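Local coordinates for protein intimin (Escherichia coli, PDB 6TPL) that probably helps attach the bacterium to host cells, with the bacterial Ig-like domains D0 and D1 forming an extended juncture in its extracellular passenger, at residues F144-G149 against G174-S179; I124-K129 against V189-V194. All coordinates share one frame; numbering follows the deposited sequence.

Interaction 1: residues F144-G149 against G174-S179; sequences FTTTLG and GKSLVS
T145 pairs with S179 in an antiparallel hydrogen-bonded pair, the two chains running 166° apart, with T145 N donating to S179 O at 3.0 Å and S179 N to T145 O at 2.9 Å. Past this pair the backbone pairing becomes irregular. T147 N gives a more bent bond to L177 O. In return, L177 N does not reach a backbone carbonyl. It donates to T147 OG1 at 2.9 Å, nearly straight. T147 OG1 sits between its own N and carbonyl carbon (chi1 62°), which turns it toward the other strand. Water 2 joins the same hydroxyl to K175 O.

S176 supplies the next side-chain bond. Its OG donates to L148 O at 3.0 Å, 17° from the carbonyl plane. T146 OG1 also donates to L148 O, at 2.8 Å but from well above that plane. Two hydroxyls therefore grip one carbonyl and probably steady the chain after T146. L148 lays CD2 against G174 O at 3.3 Å. At the other end, V178 CG1 meets the edge of the F144 ring, 4.2 Å from CD2. F144 also touches V128, and V178 touches Y126, both of strand 124-132. This is an antiparallel strand pair in one sheet of an Ig-like beta-sandwich, with threonine and serine hydroxyls taking over where the backbone pairing breaks.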
ATOM      1  N   PHE A 144       2.001  16.621  -3.722  1.00  9.71           N
ATOM      2  CA  PHE A 144       2.014  15.949  -2.430  1.00 11.83           C
ATOM      3  C   PHE A 144       1.456  16.877  -1.357  1.00 13.72           C
ATOM      4  O   PHE A 144       1.689  18.088  -1.394  1.00 12.49           O
ATOM      5  CB  PHE A 144       3.445  15.545  -2.011  1.00 11.34           C
ATOM      6  CG  PHE A 144       4.112  14.548  -2.921  1.00 10.14           C
ATOM      7  CD1 PHE A 144       4.732  14.958  -4.097  1.00 11.57           C
ATOM      8  CD2 PHE A 144       4.150  13.204  -2.582  1.00 11.56           C
ATOM      9  CE1 PHE A 144       5.356  14.047  -4.934  1.00 11.09           C
ATOM     10  CE2 PHE A 144       4.771  12.281  -3.416  1.00 13.22           C
ATOM     11  CZ  PHE A 144       5.375  12.704  -4.591  1.00 11.94           C
ATOM     12  N   THR A 145       0.764  16.308  -0.369  1.00 11.86           N
ATOM     13  CA  THR A 145       0.332  17.040   0.815  1.00 13.37           C
ATOM     14  C   THR A 145       0.599  16.182   2.045  1.00 13.18           C
ATOM     15  O   THR A 145       0.817  14.974   1.938  1.00 10.00           O
ATOM     16  CB  THR A 145      -1.154  17.418   0.758  1.00 18.39           C
ATOM     17  OG1 THR A 145      -1.954  16.236   0.643  1.00 21.69           O
ATOM     18  CG2 THR A 145      -1.427  18.324  -0.426  1.00 19.10           C
ATOM     19  N   THR A 146       0.581  16.810   3.221  1.00 15.02           N
ATOM     20  CA  THR A 146       0.818  16.090   4.466  1.00 14.94           C
ATOM     21  C   THR A 146      -0.056  16.659   5.575  1.00 10.76           C
ATOM     22  O   THR A 146      -0.464  17.822   5.532  1.00 11.66           O
ATOM     23  CB  THR A 146       2.293  16.157   4.889  1.00 10.11           C
ATOM     24  OG1 THR A 146       2.520  15.291   6.012  1.00 10.39           O
ATOM     25  CG2 THR A 146       2.686  17.586   5.266  1.00 11.90           C
ATOM     26  N   THR A 147      -0.335  15.819   6.573  1.00 10.77           N
ATOM     27  CA  THR A 147      -1.055  16.233   7.771  1.00 11.86           C
ATOM     28  C   THR A 147      -0.126  16.633   8.910  1.00 12.81           C
ATOM     29  O   THR A 147      -0.601  17.146   9.927  1.00 13.82           O
ATOM     30  CB  THR A 147      -1.972  15.108   8.264  1.00 12.45           C
ATOM     31  OG1 THR A 147      -1.195  13.959   8.626  1.00 12.26           O
ATOM     32  CG2 THR A 147      -2.961  14.710   7.184  1.00 13.99           C
ATOM     33  N   LEU A 148       1.175  16.398   8.769  1.00 12.14           N
ATOM     34  CA  LEU A 148       2.147  16.706   9.806  1.00 13.06           C
ATOM     35  C   LEU A 148       3.518  16.828   9.158  1.00 12.75           C
ATOM     36  O   LEU A 148       3.892  16.001   8.322  1.00 11.62           O
ATOM     37  CB  LEU A 148       2.167  15.625  10.895  1.00 13.05           C
ATOM     38  CG  LEU A 148       3.283  15.767  11.935  1.00 14.10           C
ATOM     39  CD1 LEU A 148       3.107  17.068  12.718  1.00 15.89           C
ATOM     40  CD2 LEU A 148       3.326  14.565  12.863  1.00 15.11           C
ATOM     41  N   GLY A 149       4.248  17.860   9.531  1.00 13.99           N
ATOM     42  CA  GLY A 149       5.616  17.999   9.080  1.00 14.05           C
ATOM     43  C   GLY A 149       5.752  18.838   7.829  1.00 13.82           C
ATOM     44  O   GLY A 149       4.806  19.450   7.322  1.00 13.78           O
ATOM     45  N   GLY A 174       4.217  12.841  16.154  1.00 12.91           N
ATOM     46  CA  GLY A 174       2.854  12.477  15.812  1.00 13.96           C
ATOM     47  C   GLY A 174       2.800  11.660  14.542  1.00 13.73           C
ATOM     48  O   GLY A 174       3.795  11.473  13.843  1.00 11.96           O
ATOM     49  N   LYS A 175       1.596  11.158  14.260  1.00 12.28           N
ATOM     50  CA  LYS A 175       1.347  10.420  13.034  1.00 12.02           C
ATOM     51  C   LYS A 175       1.186  11.389  11.875  1.00 11.67           C
ATOM     52  O   LYS A 175       0.612  12.470  12.027  1.00 11.99           O
ATOM     53  CB  LYS A 175       0.096   9.556  13.164  1.00 15.32           C
ATOM     54  CG  LYS A 175       0.214   8.477  14.233  1.00 17.78           C
ATOM     55  CD  LYS A 175      -0.940   7.490  14.173  1.00 23.28           C
ATOM     56  CE  LYS A 175      -0.791   6.393  15.222  1.00 24.19           C
ATOM     57  NZ  LYS A 175       0.407   5.538  14.988  1.00 22.10           N
ATOM     58  N   SER A 176       1.726  11.014  10.718  1.00 12.65           N
ATOM     59  CA  SER A 176       1.639  11.843   9.525  1.00 12.97           C
ATOM     60  C   SER A 176       1.130  11.017   8.354  1.00 10.83           C
ATOM     61  O   SER A 176       1.591   9.893   8.120  1.00 13.91           O
ATOM     62  CB  SER A 176       2.993  12.475   9.155  1.00 15.68           C
ATOM     63  OG  SER A 176       2.879  13.247   7.974  1.00 15.14           O
ATOM     64  N   LEU A 177       0.178  11.588   7.621  1.00 10.92           N
ATOM     65  CA  LEU A 177      -0.381  10.965   6.427  1.00 11.76           C
ATOM     66  C   LEU A 177      -0.050  11.840   5.228  1.00 10.67           C
ATOM     67  O   LEU A 177      -0.530  12.975   5.131  1.00 10.97           O
ATOM     68  CB  LEU A 177      -1.889  10.769   6.562  1.00 13.60           C
ATOM     69  CG  LEU A 177      -2.584  10.157   5.341  1.00 25.63           C
ATOM     70  CD1 LEU A 177      -1.919   8.847   4.946  1.00 29.06           C
ATOM     71  CD2 LEU A 177      -4.064   9.953   5.628  1.00 29.83           C
ATOM     72  N   VAL A 178       0.764  11.312   4.324  1.00 10.41           N
ATOM     73  CA  VAL A 178       1.080  11.979   3.069  1.00 10.43           C
ATOM     74  C   VAL A 178       0.114  11.487   2.002  1.00 17.23           C
ATOM     75  O   VAL A 178      -0.202  10.297   1.928  1.00 10.21           O
ATOM     76  CB  VAL A 178       2.542  11.718   2.663  1.00 15.71           C
ATOM     77  CG1 VAL A 178       2.767  12.104   1.213  1.00 12.52           C
ATOM     78  CG2 VAL A 178       3.498  12.494   3.563  1.00 10.47           C
ATOM     79  N   SER A 179      -0.377  12.410   1.188  1.00 11.60           N
ATOM     80  CA  SER A 179      -1.250  12.106   0.065  1.00 12.54           C
ATOM     81  C   SER A 179      -0.611  12.614  -1.219  1.00 14.79           C
ATOM     82  O   SER A 179       0.239  13.509  -1.200  1.00 13.45           O
ATOM     83  CB  SER A 179      -2.641  12.736   0.240  1.00 17.20           C
ATOM     84  OG  SER A 179      -3.319  12.177   1.353  1.00 20.90           O
TER
HETATM   85  O   HOH W   1      -2.071  15.747  -2.545  1.00 26.98           O
HETATM   86  O   HOH W   2      -2.066  12.962  10.840  1.00 21.23           O

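Interaction 2: residues I124-K129 against V189-V194; sequences ITYTVK and VKAPEV
Y126 reaches across to A191 and V194, and no direct hydrogen bond joins the two segments. Its CB leaves strand 124-132 toward 189-194. CG lies anti to the carbonyl carbon (chi1 -65°), and this carries the ring out toward the second segment. Along one edge of the ring, CD2 lies 3.7 Å from A191 CB. CE2 comes closer to the same methyl, at 3.5 Å. A191 CB thus sits near the ring plane, at the edge rather than over a face. Farther along, CZ comes within 4.4 Å of V194 CG1, which approaches obliquely.

The hydroxyl is at the tip. Y126 OH lies 3.3 Å from V194 CG2 and a little farther from CG1, so both methyls crowd around it. Its proton goes to water 3, at 2.7 Å from Y126 OH. The water then donates to P192 O, also at 2.7 Å. One water thus takes the proton of a buried hydroxyl and ties it to the backbone of P192.

I124 adds an apolar contact beside the tyrosine tip. Its CD1 meets V194 CB at 3.8 Å, the two side chains tip to tip. V194 is therefore touched by both I124 and Y126.

The contact lies in the hydrophobic core, between the two sheets of the sandwich. Strand 124-132 is bonded to strands 105-111 and 163-169 in its own sheet. L168 of the latter and V178 of strand 174-181 also touch the Y126 side chain. I109 of strand 105-111 packs on A191. Segment 189-194 runs from strand 189-190 to the start of strand 194-197, and both of these strands pair with strand 174-181 in the facing sheet.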
ATOM      1  N   ILE A 124      11.790  11.090   6.023  1.00 10.42           N
ATOM      2  CA  ILE A 124      11.135   9.943   5.403  1.00  9.89           C
ATOM      3  C   ILE A 124      10.926  10.255   3.931  1.00 12.48           C
ATOM      4  O   ILE A 124      10.414  11.325   3.581  1.00 11.41           O
ATOM      5  CB  ILE A 124       9.805   9.616   6.101  1.00  9.32           C
ATOM      6  CG1 ILE A 124      10.088   9.050   7.499  1.00  9.71           C
ATOM      7  CG2 ILE A 124       9.014   8.618   5.270  1.00  9.05           C
ATOM      8  CD1 ILE A 124       8.879   8.907   8.376  1.00  9.83           C
ATOM      9  N   THR A 125      11.330   9.332   3.068  1.00 13.00           N
ATOM     10  CA  THR A 125      11.297   9.542   1.629  1.00 13.49           C
ATOM     11  C   THR A 125      10.089   8.820   1.041  1.00 11.09           C
ATOM     12  O   THR A 125       9.878   7.631   1.304  1.00 13.24           O
ATOM     13  CB  THR A 125      12.584   9.045   0.967  1.00 10.97           C
ATOM     14  OG1 THR A 125      13.716   9.691   1.558  1.00 11.65           O
ATOM     15  CG2 THR A 125      12.555   9.341  -0.533  1.00 17.61           C
ATOM     16  N   TYR A 126       9.292   9.550   0.265  1.00 10.59           N
ATOM     17  CA  TYR A 126       8.127   9.009  -0.421  1.00  8.85           C
ATOM     18  C   TYR A 126       8.405   8.992  -1.914  1.00  9.21           C
ATOM     19  O   TYR A 126       8.873   9.991  -2.467  1.00 12.84           O
ATOM     20  CB  TYR A 126       6.877   9.846  -0.151  1.00  8.39           C
ATOM     21  CG  TYR A 126       6.418   9.833   1.281  1.00 11.91           C
ATOM     22  CD1 TYR A 126       7.011  10.655   2.227  1.00  8.59           C
ATOM     23  CD2 TYR A 126       5.386   9.006   1.683  1.00 10.98           C
ATOM     24  CE1 TYR A 126       6.595  10.649   3.538  1.00  8.72           C
ATOM     25  CE2 TYR A 126       4.958   8.987   2.991  1.00  9.38           C
ATOM     26  CZ  TYR A 126       5.568   9.812   3.918  1.00 10.80           C
ATOM     27  OH  TYR A 126       5.152   9.806   5.225  1.00 11.04           O
ATOM     28  N   THR A 127       8.087   7.875  -2.564  1.00 10.28           N
ATOM     29  CA  THR A 127       8.320   7.704  -3.992  1.00  9.86           C
ATOM     30  C   THR A 127       7.018   7.272  -4.651  1.00 11.67           C
ATOM     31  O   THR A 127       6.448   6.238  -4.291  1.00 11.20           O
ATOM     32  CB  THR A 127       9.428   6.681  -4.248  1.00 11.03           C
ATOM     33  OG1 THR A 127      10.638   7.102  -3.595  1.00 11.00           O
ATOM     34  CG2 THR A 127       9.693   6.527  -5.740  1.00 13.15           C
ATOM     35  N   VAL A 128       6.551   8.075  -5.602  1.00 11.28           N
ATOM     36  CA  VAL A 128       5.342   7.799  -6.367  1.00 10.10           C
ATOM     37  C   VAL A 128       5.752   7.434  -7.785  1.00 13.17           C
ATOM     38  O   VAL A 128       6.739   7.956  -8.317  1.00 15.27           O
ATOM     39  CB  VAL A 128       4.389   9.011  -6.371  1.00  9.69           C
ATOM     40  CG1 VAL A 128       3.372   8.876  -7.484  1.00 16.07           C
ATOM     41  CG2 VAL A 128       3.714   9.153  -5.020  1.00 10.39           C
ATOM     42  N   LYS A 129       4.994   6.527  -8.395  1.00 10.80           N
ATOM     43  CA  LYS A 129       5.173   6.169  -9.794  1.00 11.56           C
ATOM     44  C   LYS A 129       3.891   6.481 -10.554  1.00 11.71           C
ATOM     45  O   LYS A 129       2.788   6.266 -10.043  1.00 11.48           O
ATOM     46  CB  LYS A 129       5.531   4.692  -9.959  1.00 12.20           C
ATOM     47  CG  LYS A 129       6.158   4.364 -11.304  1.00 13.17           C
ATOM     48  CD  LYS A 129       6.402   2.873 -11.449  1.00 14.03           C
ATOM     49  CE  LYS A 129       7.219   2.554 -12.690  1.00 16.00           C
ATOM     50  NZ  LYS A 129       7.507   1.093 -12.784  1.00 20.29           N
ATOM     51  N   VAL A 189      -4.717   9.587  -3.480  1.00 10.90           N
ATOM     52  CA  VAL A 189      -3.800   8.495  -3.171  1.00 10.57           C
ATOM     53  C   VAL A 189      -3.152   8.735  -1.815  1.00 10.41           C
ATOM     54  O   VAL A 189      -2.539   9.784  -1.578  1.00 13.42           O
ATOM     55  CB  VAL A 189      -2.738   8.339  -4.269  1.00 10.49           C
ATOM     56  CG1 VAL A 189      -1.697   7.308  -3.839  1.00 14.00           C
ATOM     57  CG2 VAL A 189      -3.382   7.929  -5.583  1.00 10.69           C
ATOM     58  N   LYS A 190      -3.276   7.755  -0.923  1.00 10.31           N
ATOM     59  CA  LYS A 190      -2.748   7.853   0.432  1.00 11.40           C
ATOM     60  C   LYS A 190      -1.498   6.993   0.565  1.00 12.94           C
ATOM     61  O   LYS A 190      -1.488   5.830   0.143  1.00 10.86           O
ATOM     62  CB  LYS A 190      -3.790   7.404   1.459  1.00 15.98           C
ATOM     63  CG  LYS A 190      -5.112   8.139   1.385  1.00 15.95           C
ATOM     64  CD  LYS A 190      -4.929   9.607   1.699  1.00 15.97           C
ATOM     65  CE  LYS A 190      -6.239  10.366   1.601  1.00 20.32           C
ATOM     66  NZ  LYS A 190      -6.062  11.813   1.914  1.00 19.61           N
ATOM     67  N   ALA A 191      -0.454   7.564   1.155  1.00  9.91           N
ATOM     68  CA  ALA A 191       0.733   6.804   1.505  1.00  9.78           C
ATOM     69  C   ALA A 191       0.490   6.030   2.796  1.00  9.82           C
ATOM     70  O   ALA A 191      -0.469   6.306   3.525  1.00  9.96           O
ATOM     71  CB  ALA A 191       1.924   7.743   1.675  1.00  9.78           C
ATOM     72  N   PRO A 192       1.340   5.051   3.108  1.00 13.33           N
ATOM     73  CA  PRO A 192       1.301   4.463   4.452  1.00 15.47           C
ATOM     74  C   PRO A 192       1.438   5.554   5.506  1.00 10.40           C
ATOM     75  O   PRO A 192       2.205   6.505   5.339  1.00 10.34           O
ATOM     76  CB  PRO A 192       2.504   3.512   4.468  1.00 16.11           C
ATOM     77  CG  PRO A 192       2.819   3.239   3.020  1.00 18.14           C
ATOM     78  CD  PRO A 192       2.415   4.482   2.269  1.00 13.65           C
ATOM     79  N   GLU A 193       0.670   5.429   6.581  1.00 10.17           N
ATOM     80  CA  GLU A 193       0.847   6.322   7.717  1.00 12.98           C
ATOM     81  C   GLU A 193       2.225   6.099   8.332  1.00 11.11           C
ATOM     82  O   GLU A 193       2.724   4.974   8.386  1.00 14.10           O
ATOM     83  CB  GLU A 193      -0.252   6.079   8.754  1.00 15.54           C
ATOM     84  CG  GLU A 193      -0.349   7.148   9.817  1.00 18.43           C
ATOM     85  CD  GLU A 193      -1.597   7.001  10.663  1.00 22.79           C
ATOM     86  OE1 GLU A 193      -1.834   5.892  11.181  1.00 24.31           O
ATOM     87  OE2 GLU A 193      -2.342   7.993  10.796  1.00 26.26           O
ATOM     88  N   VAL A 194       2.860   7.189   8.758  1.00 10.38           N
ATOM     89  CA  VAL A 194       4.140   7.135   9.453  1.00 10.46           C
ATOM     90  C   VAL A 194       3.992   7.876  10.774  1.00 10.77           C
ATOM     91  O   VAL A 194       2.975   8.518  11.039  1.00 10.93           O
ATOM     92  CB  VAL A 194       5.287   7.736   8.616  1.00 10.35           C
ATOM     93  CG1 VAL A 194       5.393   7.018   7.273  1.00 10.13           C
ATOM     94  CG2 VAL A 194       5.080   9.237   8.426  1.00 10.43           C
TER
HETATM   95  O   HOH W   3       2.509   9.142   5.531  1.00  8.99           O

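Both interactions lie in the second of the two bacterial Ig-like domains of this fragment, and their centres are about 9 Å apart. Along the chain the order is 124-129, 144-149, 174-179, 189-194, so both segments of interaction 1 fall between those of interaction 2. Strand 174-181 is the shared element. Interaction 1 pairs it with strand 141-146 within one sheet, and its other side bonds the 189-194 region, with S176 N 2.8 Å from V194 O. Interaction 2 spans to the opposite sheet. V178 CG2 packs on Y126 CZ at 3.4 Å, linking the two contacts directly. Together they join in-sheet pairing to cross-sheet packing in one compact domain of this elongated adhesin.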